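Local coordinates for short chain dehydrogenase (Salmonella typhi, PDB 3G1T), which probably catalyses NAD(P)-dependent oxidation or reduction, as a Rossmann-type short-chain oxidoreductase, at residues A[69-73]-A[74-78]; A[109-112]-A[113-116]; A[221-224]-A[225-229]. All blocks are in the same frame, centred on the assembly; numbering follows the deposited sequence.

The three contacts are local turns at different depths of one Rossmann-type subunit, all of them partly buried. Contacts 1 and 3 sit on opposite sides of the chain's centre, their own centres about 15 and 13 Å from it. Contact 2, whose centre is about 26 Å out, is the peripheral one and meets the second subunit. Helix 116-142 is shared by two of them: contact 1 packs side chains on it, while contact 2 leads into its start. Contacts 1 and 2 each turn on one backbone carbonyl that takes two N-H groups. Contact 3, already entering helix 224-231, is crossed by one straight helical bond, with a water bridge and with sulfur and methyl groups against an aromatic ring.

Contact 1: A[69-73]-A[74-78]; sequences FTLDL and LTCTA
The carbonyl oxygen of Asp72 is gripped by two backbone amides that follow it: Thr75 N donates to Asp72 O at 3.2 Å, and Cys76 N lies nearer to it, at 2.9 Å, but makes a weak, bent bond. The first of these closes a beta turn over Leu73 and Leu74, its donor standing above the carbonyl plane, 56° out of it. The Asp72 side chain folds over the same turn. With CG anti to the backbone N (chi1 -167°), Asp72 OD2 reaches forward to accept from Leu74 N at 3.3 Å, on the anti side of the carboxylate and tilted from its plane, which makes an Asx turn. Asp72 runs alongside Leu74, pointing the same way, and its OD2 also has a weak, long ion pair with Arg46.

This is the bend that leaves strand 67-70, an edge strand of the Rossmann-type sheet, for helix 78-91. In classical short-chain dehydrogenases an aspartate just after this strand borders the adenine pocket of the cofactor, and Asp72 is consistent with that place, although no nucleotide is bound here.

Beneath the turn the packing is apolar. Leu71 CD1 touches Cys76 CB at 3.7 Å, and Leu73 CD2 approaches Cys76 SG at 4.2 Å; Leu73 and Cys76 both rest on Ala129 of helix 116-142. A water bridges the next pair of carbonyls, donating to Leu73 O at 2.7 Å and to Cys76 O at 2.8 Å. Beyond it Thr77 N-caps helix 78-91, its OG1 bonded to Glu80 N.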
loop_
_atom_site.group_PDB
_atom_site.type_symbol
_atom_site.label_atom_id
_atom_site.label_comp_id
_atom_site.label_asym_id
_atom_site.label_seq_id
_atom_site.Cartn_x
_atom_site.Cartn_y
_atom_site.Cartn_z
ATOM N N PHE A 69 -18.892 13.047 14.744
ATOM C CA PHE A 69 -17.995 14.014 14.147
ATOM C C PHE A 69 -18.099 13.867 12.685
ATOM O O PHE A 69 -18.051 12.734 12.154
ATOM C CB PHE A 69 -16.561 13.666 14.476
ATOM C CG PHE A 69 -16.270 13.833 15.861
ATOM C CD1 PHE A 69 -15.957 15.083 16.343
ATOM C CD2 PHE A 69 -16.406 12.757 16.755
ATOM C CE1 PHE A 69 -15.732 15.275 17.684
ATOM C CE2 PHE A 69 -16.187 12.930 18.097
ATOM C CZ PHE A 69 -15.835 14.199 18.581
ATOM N N THR A 70 -18.145 14.994 12.002
ATOM C CA THR A 70 -18.069 14.911 10.550
ATOM C C THR A 70 -16.580 15.066 10.202
ATOM O O THR A 70 -15.897 15.939 10.728
ATOM C CB THR A 70 -18.943 15.937 9.911
ATOM O OG1 THR A 70 -18.670 17.170 10.561
ATOM C CG2 THR A 70 -20.448 15.578 10.128
ATOM N N LEU A 71 -16.058 14.151 9.384
ATOM C CA LEU A 71 -14.655 14.235 8.868
ATOM C C LEU A 71 -14.664 13.646 7.479
ATOM O O LEU A 71 -15.159 12.522 7.284
ATOM C CB LEU A 71 -13.639 13.501 9.738
ATOM C CG LEU A 71 -12.118 13.605 9.439
ATOM C CD1 LEU A 71 -11.445 14.910 9.870
ATOM C CD2 LEU A 71 -11.390 12.423 10.006
ATOM N N ASP A 72 -14.129 14.404 6.521
ATOM C CA ASP A 72 -14.039 13.927 5.136
ATOM C C ASP A 72 -12.618 13.455 4.911
ATOM O O ASP A 72 -11.705 14.261 4.847
ATOM C CB ASP A 72 -14.373 15.052 4.166
ATOM C CG ASP A 72 -14.617 14.578 2.730
ATOM O OD1 ASP A 72 -15.296 15.336 1.997
ATOM O OD2 ASP A 72 -14.156 13.499 2.290
ATOM N N LEU A 73 -12.442 12.148 4.830
ATOM C CA LEU A 73 -11.108 11.528 4.809
ATOM C C LEU A 73 -10.382 11.882 3.521
ATOM O O LEU A 73 -9.120 11.970 3.495
ATOM C CB LEU A 73 -11.220 10.015 4.948
ATOM C CG LEU A 73 -11.582 9.430 6.347
ATOM C CD1 LEU A 73 -11.482 7.935 6.308
ATOM C CD2 LEU A 73 -10.788 9.975 7.528
ATOM N N LEU A 74 -11.170 12.123 2.477
ATOM C CA LEU A 74 -10.582 12.532 1.165
ATOM C C LEU A 74 -9.820 13.816 1.238
ATOM O O LEU A 74 -8.813 13.983 0.549
ATOM C CB LEU A 74 -11.634 12.593 0.054
ATOM C CG LEU A 74 -11.161 12.807 -1.384
ATOM C CD1 LEU A 74 -10.122 11.754 -1.809
ATOM C CD2 LEU A 74 -12.402 12.894 -2.413
ATOM N N THR A 75 -10.309 14.752 2.059
ATOM C CA THR A 75 -9.769 16.116 2.057
ATOM C C THR A 75 -9.132 16.502 3.395
ATOM O O THR A 75 -8.513 17.555 3.494
ATOM C CB THR A 75 -10.844 17.183 1.712
ATOM O OG1 THR A 75 -11.797 17.247 2.762
ATOM C CG2 THR A 75 -11.554 16.921 0.366
ATOM N N CYS A 76 -9.255 15.652 4.407
ATOM C CA CYS A 76 -8.802 16.064 5.744
ATOM C C CYS A 76 -7.278 16.210 5.863
ATOM O O CYS A 76 -6.502 15.521 5.179
ATOM C CB CYS A 76 -9.347 15.168 6.872
ATOM S SG CYS A 76 -8.583 13.517 6.931
ATOM N N THR A 77 -6.891 17.150 6.732
ATOM C CA THR A 77 -5.500 17.435 7.075
ATOM C C THR A 77 -5.123 16.770 8.379
ATOM O O THR A 77 -5.988 16.419 9.172
ATOM C CB THR A 77 -5.269 18.988 7.201
ATOM O OG1 THR A 77 -5.964 19.504 8.359
ATOM C CG2 THR A 77 -5.782 19.743 5.885
ATOM N N ALA A 78 -3.832 16.580 8.601
ATOM C CA ALA A 78 -3.321 16.159 9.920
ATOM C C ALA A 78 -3.947 16.991 11.083
ATOM O O ALA A 78 -4.414 16.435 12.077
ATOM C CB ALA A 78 -1.790 16.258 9.930
HETATM O O HOH W 1 -6.911 13.432 3.396
#

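Contact 2: A[109-112]-A[113-116]; sequences GPMS and EQDP
Pro110 O receives Glu113 N at 2.9 Å, closing a beta turn over Met111 and Ser112. Gln114 N comes to the same Pro110 O at 3.0 Å in a weak bond, and has a second weak one to Met111 O at 3.5 Å. Outside the turn Glu113 bends back over the proline: its CG sits beside the backbone N (chi1 -76°), the chain then runs extended, and the carboxylate carbon Glu113 CD rests 3.7 Å from Pro110 CG, with Glu113 OE1 as close to Pro110 CD. Toward the protein, Gln114 CG tucks against Pro110 O at 3.5 Å, and both Met111 and Gln114 lean on Trp119.

Farther out, Asp115 N-caps helix 116-142 by bonding Ile118 N, while its own N is held by Glu107. Met111 N, Met111 O and Gln114 O all meet the second subunit: its Glu184 accepts from Met111 N, and its Gln135 donates to the two carbonyls. A dimer contact is thus built here from hydrogen bonds between this turn's backbone and side chains of the second subunit, beside the packing of Phe131 of the second subunit on Met111 and Gln114.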
loop_
_atom_site.group_PDB
_atom_site.type_symbol
_atom_site.label_atom_id
_atom_site.label_comp_id
_atom_site.label_asym_id
_atom_site.label_seq_id
_atom_site.Cartn_x
_atom_site.Cartn_y
_atom_site.Cartn_z
ATOM N N GLY A 109 -11.503 -2.155 -12.906
ATOM C CA GLY A 109 -11.153 -2.203 -14.337
ATOM C C GLY A 109 -9.663 -2.416 -14.419
ATOM O O GLY A 109 -8.998 -2.451 -13.386
ATOM N N PRO A 110 -9.143 -2.565 -15.633
ATOM C CA PRO A 110 -7.707 -2.978 -15.809
ATOM C C PRO A 110 -6.736 -1.848 -15.544
ATOM O O PRO A 110 -7.074 -0.677 -15.578
ATOM C CB PRO A 110 -7.647 -3.480 -17.270
ATOM C CG PRO A 110 -8.691 -2.567 -17.949
ATOM C CD PRO A 110 -9.883 -2.539 -16.904
ATOM N N MET A 111 -5.539 -2.234 -15.105
ATOM C CA MET A 111 -4.490 -1.292 -14.799
ATOM C C MET A 111 -4.189 -0.394 -15.990
ATOM O O MET A 111 -3.836 0.784 -15.763
ATOM C CB MET A 111 -3.222 -2.032 -14.375
ATOM C CG MET A 111 -3.396 -2.648 -12.946
ATOM S SD MET A 111 -3.452 -1.476 -11.533
ATOM C CE MET A 111 -1.710 -1.020 -11.408
ATOM N N SER A 112 -4.367 -0.913 -17.221
ATOM C CA SER A 112 -4.140 -0.066 -18.429
ATOM C C SER A 112 -5.069 1.166 -18.478
ATOM O O SER A 112 -4.723 2.195 -19.087
ATOM C CB SER A 112 -4.352 -0.867 -19.687
ATOM O OG SER A 112 -5.688 -1.274 -19.689
ATOM N N GLU A 113 -6.204 1.044 -17.799
ATOM C CA GLU A 113 -7.291 2.064 -17.794
ATOM C C GLU A 113 -7.487 2.798 -16.488
ATOM O O GLU A 113 -8.124 3.861 -16.462
ATOM C CB GLU A 113 -8.652 1.376 -18.156
ATOM C CG GLU A 113 -8.873 1.034 -19.638
ATOM C CD GLU A 113 -10.169 0.196 -19.875
ATOM O OE1 GLU A 113 -11.140 0.256 -19.048
ATOM O OE2 GLU A 113 -10.174 -0.566 -20.898
ATOM N N GLN A 114 -6.907 2.342 -15.372
ATOM C CA GLN A 114 -7.235 3.016 -14.108
ATOM C C GLN A 114 -7.021 4.524 -14.138
ATOM O O GLN A 114 -5.915 4.996 -14.452
ATOM C CB GLN A 114 -6.376 2.490 -12.960
ATOM C CG GLN A 114 -6.670 1.068 -12.547
ATOM C CD GLN A 114 -7.676 0.979 -11.437
ATOM O OE1 GLN A 114 -8.737 0.288 -11.605
ATOM N NE2 GLN A 114 -7.400 1.637 -10.288
ATOM N N ASP A 115 -8.048 5.290 -13.775
ATOM C CA ASP A 115 -7.906 6.744 -13.756
ATOM C C ASP A 115 -6.891 7.189 -12.689
ATOM O O ASP A 115 -7.091 6.856 -11.510
ATOM C CB ASP A 115 -9.214 7.425 -13.413
ATOM C CG ASP A 115 -9.033 8.891 -13.346
ATOM O OD1 ASP A 115 -8.734 9.476 -14.387
ATOM O OD2 ASP A 115 -9.131 9.449 -12.284
ATOM N N PRO A 116 -5.860 7.971 -13.063
ATOM C CA PRO A 116 -4.856 8.363 -12.019
ATOM C C PRO A 116 -5.383 9.150 -10.821
ATOM O O PRO A 116 -4.916 8.950 -9.668
ATOM C CB PRO A 116 -3.805 9.146 -12.802
ATOM C CG PRO A 116 -3.895 8.480 -14.218
ATOM C CD PRO A 116 -5.373 8.295 -14.429
#

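Contact 3: A[221-224]-A[225-229]; sequences ADIM and PLYLW
A type I beta turn, Ala221 to Met224, runs directly into helix 224-231, and Ile223 and Met224 meet Tyr227 in the first turn of that helix. Met224 O accepts from Leu228 N at 2.9 Å, a nearly straight helical bond (N-H...O 166°) with the donor almost on the carbonyl axis. The Met224 side chain doubles back, bent at chi2 and again at chi3 (102°), which carries its methyl over one face of the Tyr227 ring. There Met224 CE stands 4.0 Å from the Tyr227 ring centroid, 21° off the normal, a CH-pi contact; Met224 SD, at 5.1 Å from that centroid, adds an oblique Met-aromatic approach.

Ile223 lies alongside the ring, its CD1 3.8 Å from Tyr227 CE2. Ile223 O lies at the ring edge, near its plane, 3.4 Å from Tyr227 CD2. Around this corner Met224 and Leu228 pack on Thr33 of helix 25-36, and Tyr227 on Ile195 of strand 190-196. A water donates weakly to Ile223 O at 2.7 Å and accepts from Leu226 N at 3.0 Å, tying a carbonyl of the turn to an N-H of the helix's first turn, while the Met224 methyl and Ile223 CD1 hold Tyr227 by apolar contact.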
loop_
_atom_site.group_PDB
_atom_site.type_symbol
_atom_site.label_atom_id
_atom_site.label_comp_id
_atom_site.label_asym_id
_atom_site.label_seq_id
_atom_site.Cartn_x
_atom_site.Cartn_y
_atom_site.Cartn_z
ATOM N N ALA A 221 -25.428 -7.467 9.670
ATOM C CA ALA A 221 -25.786 -8.129 10.922
ATOM C C ALA A 221 -25.213 -9.498 11.112
ATOM O O ALA A 221 -24.704 -9.813 12.209
ATOM C CB ALA A 221 -27.331 -8.177 11.119
ATOM N N ASP A 222 -25.252 -10.326 10.053
ATOM C CA ASP A 222 -24.728 -11.682 10.088
ATOM C C ASP A 222 -23.264 -11.782 10.459
ATOM O O ASP A 222 -22.860 -12.753 11.115
ATOM C CB ASP A 222 -24.912 -12.374 8.741
ATOM C CG ASP A 222 -26.402 -12.576 8.359
ATOM O OD1 ASP A 222 -27.271 -12.683 9.233
ATOM O OD2 ASP A 222 -26.679 -12.627 7.141
ATOM N N ILE A 223 -22.467 -10.800 10.049
ATOM C CA ILE A 223 -21.023 -10.887 10.245
ATOM C C ILE A 223 -20.528 -10.240 11.535
ATOM O O ILE A 223 -19.318 -10.177 11.772
ATOM C CB ILE A 223 -20.226 -10.387 8.975
ATOM C CG1 ILE A 223 -20.436 -8.874 8.689
ATOM C CG2 ILE A 223 -20.557 -11.304 7.774
ATOM C CD1 ILE A 223 -19.388 -8.283 7.728
ATOM N N MET A 224 -21.462 -9.779 12.367
ATOM C CA MET A 224 -21.056 -9.033 13.607
ATOM C C MET A 224 -20.240 -9.800 14.658
ATOM O O MET A 224 -19.471 -9.133 15.364
ATOM C CB MET A 224 -22.274 -8.372 14.269
ATOM C CG MET A 224 -22.696 -7.037 13.536
ATOM S SD MET A 224 -21.572 -5.594 13.470
ATOM C CE MET A 224 -20.905 -5.708 11.800
ATOM N N PRO A 225 -20.362 -11.143 14.763
ATOM C CA PRO A 225 -19.646 -11.824 15.884
ATOM C C PRO A 225 -18.144 -11.488 15.890
ATOM O O PRO A 225 -17.577 -11.210 16.963
ATOM C CB PRO A 225 -19.897 -13.319 15.632
ATOM C CG PRO A 225 -21.303 -13.326 15.008
ATOM C CD PRO A 225 -21.378 -12.038 14.132
ATOM N N LEU A 226 -17.518 -11.464 14.717
ATOM C CA LEU A 226 -16.130 -11.136 14.676
ATOM C C LEU A 226 -15.846 -9.705 15.118
ATOM O O LEU A 226 -14.856 -9.501 15.839
ATOM C CB LEU A 226 -15.567 -11.423 13.247
ATOM C CG LEU A 226 -14.101 -11.073 13.062
ATOM C CD1 LEU A 226 -13.268 -12.089 13.877
ATOM C CD2 LEU A 226 -13.683 -11.219 11.569
ATOM N N TYR A 227 -16.666 -8.727 14.678
ATOM C CA TYR A 227 -16.576 -7.346 15.096
ATOM C C TYR A 227 -16.687 -7.119 16.573
ATOM O O TYR A 227 -15.940 -6.301 17.109
ATOM C CB TYR A 227 -17.645 -6.505 14.343
ATOM C CG TYR A 227 -17.256 -6.285 12.873
ATOM C CD1 TYR A 227 -16.744 -5.068 12.467
ATOM C CD2 TYR A 227 -17.408 -7.323 11.897
ATOM C CE1 TYR A 227 -16.354 -4.819 11.150
ATOM C CE2 TYR A 227 -17.060 -7.053 10.529
ATOM C CZ TYR A 227 -16.547 -5.821 10.201
ATOM O OH TYR A 227 -16.178 -5.510 8.934
ATOM N N LEU A 228 -17.605 -7.855 17.213
ATOM C CA LEU A 228 -17.748 -7.875 18.669
ATOM C C LEU A 228 -16.515 -8.538 19.320
ATOM O O LEU A 228 -15.954 -7.947 20.290
ATOM C CB LEU A 228 -18.981 -8.751 19.085
ATOM C CG LEU A 228 -20.225 -7.899 18.961
ATOM C CD1 LEU A 228 -21.478 -8.863 18.885
ATOM C CD2 LEU A 228 -20.278 -6.791 20.133
ATOM N N TRP A 229 -16.091 -9.703 18.801
ATOM C CA TRP A 229 -14.952 -10.444 19.421
ATOM C C TRP A 229 -13.682 -9.580 19.471
ATOM O O TRP A 229 -13.015 -9.490 20.519
ATOM C CB TRP A 229 -14.717 -11.694 18.604
ATOM C CG TRP A 229 -13.602 -12.523 19.178
ATOM C CD1 TRP A 229 -13.651 -13.316 20.315
ATOM C CD2 TRP A 229 -12.305 -12.662 18.634
ATOM N NE1 TRP A 229 -12.420 -13.946 20.500
ATOM C CE2 TRP A 229 -11.571 -13.535 19.502
ATOM C CE3 TRP A 229 -11.681 -12.133 17.497
ATOM C CZ2 TRP A 229 -10.248 -13.922 19.230
ATOM C CZ3 TRP A 229 -10.357 -12.478 17.243
ATOM C CH2 TRP A 229 -9.651 -13.365 18.126
HETATM O O HOH W 2 -18.558 -12.748 12.193
#